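Local coordinates for protein xyloglucan-specific endo-beta-1,4-glucanase BoGH9A (Bacteroides ovatus, PDB 6DHT) that hydrolyses internal beta-1,4-glucosidic linkages in the xyloglucan backbone, releasing xyloglucan oligosaccharides for use by a gut bacterium, at residues F220-D223 with W224-T227. Residues are numbered along the deposited sequence; the frame is centred on the assembly and turned at random.
Sequences FNLD and WMLT
Asn221 touches both Trp224 and Met225 with its amide, OD1 and ND2 lying against the six-membered part of the indole and ND2 also against the thioether. Asn221 and Trp224 both have CG anti to the backbone N (chi1 -164° in Asn221), and with the three-residue helical offset the two side chains run side by side. Their planes are inclined by 62°, which excludes a flat stack: Asn221 OD1 approaches Trp224 CE3 obliquely at 3.6 Å, whereas Asn221 ND2 lies at the edge of the ring, in its plane. The same ND2 of Asn221 meets the Met225 chain, 3.5 Å from CG and 3.6 Å from SD. This buried amide is satisfied from outside the helix, OD1 accepting from the backbone N of Trp166 and ND2 making a weak bond with Ser179. With an alanine at Asn221, the N-H of Trp166 would probably lose its acceptor and a gap would be left beside the indole edge and the Met225 thioether.

Apolar contact follows where Leu222 CD2 stands 4.1 Å from Met225 SD; both residues, with Leu226, also touch Met275 of helix 265-281.

Met225 N donates to Asn221 O over 2.9 Å with an N-H...O angle of 159°, and Leu226 N does likewise to Leu222 O. Farther on, Trp224 O is gripped twice by Thr227, through its backbone N and through OG1 at 2.7 Å, the hydroxyl lying in the carbonyl plane on a lone pair.

Two outside partners add charge: Lys164 in a salt bridge with Asp223 OD2, and Lys174 in a cation-pi contact with the Trp224 ring. The pairing of Asn221 with Trp224 and Met225, and of Leu222 with Met225 and Leu226, typifies an alpha-helix, here the end of helix 213-226 in the (alpha/alpha)6-barrel catalytic domain of glycoside hydrolase family 9.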
loop_
_atom_site.group_PDB
_atom_site.type_symbol
_atom_site.label_atom_id
_atom_site.label_comp_id
_atom_site.label_asym_id
_atom_site.label_seq_id
_atom_site.Cartn_x
_atom_site.Cartn_y
_atom_site.Cartn_z
ATOM N N PHE A 220 -6.474 4.471 14.465
ATOM C CA PHE A 220 -5.328 4.506 15.366
ATOM C C PHE A 220 -4.323 5.551 14.904
ATOM O O PHE A 220 -3.671 6.215 15.721
ATOM C CB PHE A 220 -4.634 3.164 15.484
ATOM C CG PHE A 220 -3.704 3.116 16.649
ATOM C CD1 PHE A 220 -4.187 2.821 17.914
ATOM C CD2 PHE A 220 -2.371 3.450 16.503
ATOM C CE1 PHE A 220 -3.329 2.802 19.013
ATOM C CE2 PHE A 220 -1.511 3.432 17.612
ATOM C CZ PHE A 220 -2.009 3.127 18.865
ATOM N N ASN A 221 -4.166 5.685 13.590
ATOM C CA ASN A 221 -3.299 6.699 13.032
ATOM C C ASN A 221 -4.026 8.045 12.858
ATOM O O ASN A 221 -3.429 9.076 13.092
ATOM C CB ASN A 221 -2.654 6.247 11.720
ATOM C CG ASN A 221 -1.461 7.111 11.340
ATOM O OD1 ASN A 221 -0.374 6.916 11.875
ATOM N ND2 ASN A 221 -1.649 8.077 10.448
ATOM N N LEU A 222 -5.285 8.053 12.416
ATOM C CA LEU A 222 -6.041 9.308 12.317
ATOM C C LEU A 222 -6.049 10.084 13.635
ATOM O O LEU A 222 -5.941 11.322 13.638
ATOM C CB LEU A 222 -7.476 9.040 11.886
ATOM C CG LEU A 222 -7.622 8.552 10.428
ATOM C CD1 LEU A 222 -9.001 7.889 10.170
ATOM C CD2 LEU A 222 -7.323 9.675 9.415
ATOM N N ASP A 223 -6.180 9.362 14.738
ATOM C CA ASP A 223 -6.225 10.016 16.048
ATOM C C ASP A 223 -4.904 10.728 16.314
ATOM O O ASP A 223 -4.884 11.868 16.799
ATOM C CB ASP A 223 -6.505 8.987 17.134
ATOM C CG ASP A 223 -7.014 9.604 18.411
ATOM O OD1 ASP A 223 -7.634 10.687 18.340
ATOM O OD2 ASP A 223 -6.815 8.976 19.468
ATOM N N TRP A 224 -3.790 10.077 15.990
ATOM C CA TRP A 224 -2.502 10.761 16.067
ATOM C C TRP A 224 -2.448 11.978 15.127
ATOM O O TRP A 224 -1.979 13.055 15.515
ATOM C CB TRP A 224 -1.333 9.810 15.751
ATOM C CG TRP A 224 -0.109 10.591 15.479
ATOM C CD1 TRP A 224 0.554 11.379 16.369
ATOM C CD2 TRP A 224 0.560 10.764 14.224
ATOM N NE1 TRP A 224 1.606 11.998 15.760
ATOM C CE2 TRP A 224 1.625 11.653 14.434
ATOM C CE3 TRP A 224 0.372 10.240 12.942
ATOM C CZ2 TRP A 224 2.489 12.019 13.417
ATOM C CZ3 TRP A 224 1.240 10.605 11.943
ATOM C CH2 TRP A 224 2.271 11.480 12.173
ATOM N N MET A 225 -2.910 11.822 13.881
ATOM C CA MET A 225 -2.833 12.907 12.905
ATOM C C MET A 225 -3.491 14.192 13.423
ATOM O O MET A 225 -2.968 15.276 13.197
ATOM C CB MET A 225 -3.472 12.484 11.573
ATOM C CG MET A 225 -2.705 11.423 10.847
ATOM S SD MET A 225 -3.432 11.004 9.248
ATOM C CE MET A 225 -2.804 12.328 8.235
ATOM N N LEU A 226 -4.630 14.061 14.093
ATOM C CA LEU A 226 -5.315 15.217 14.683
ATOM C C LEU A 226 -4.381 16.051 15.568
ATOM O O LEU A 226 -4.475 17.283 15.579
ATOM C CB LEU A 226 -6.536 14.759 15.476
ATOM C CG LEU A 226 -7.685 14.199 14.641
ATOM C CD1 LEU A 226 -8.725 13.639 15.569
ATOM C CD2 LEU A 226 -8.335 15.262 13.774
ATOM N N THR A 227 -3.480 15.383 16.287
ATOM C CA THR A 227 -2.552 16.068 17.201
ATOM C C THR A 227 -1.425 16.815 16.484
ATOM O O THR A 227 -0.668 17.565 17.111
ATOM C CB THR A 227 -1.915 15.099 18.226
ATOM O OG1 THR A 227 -0.901 14.291 17.604
ATOM C CG2 THR A 227 -2.970 14.224 18.885
#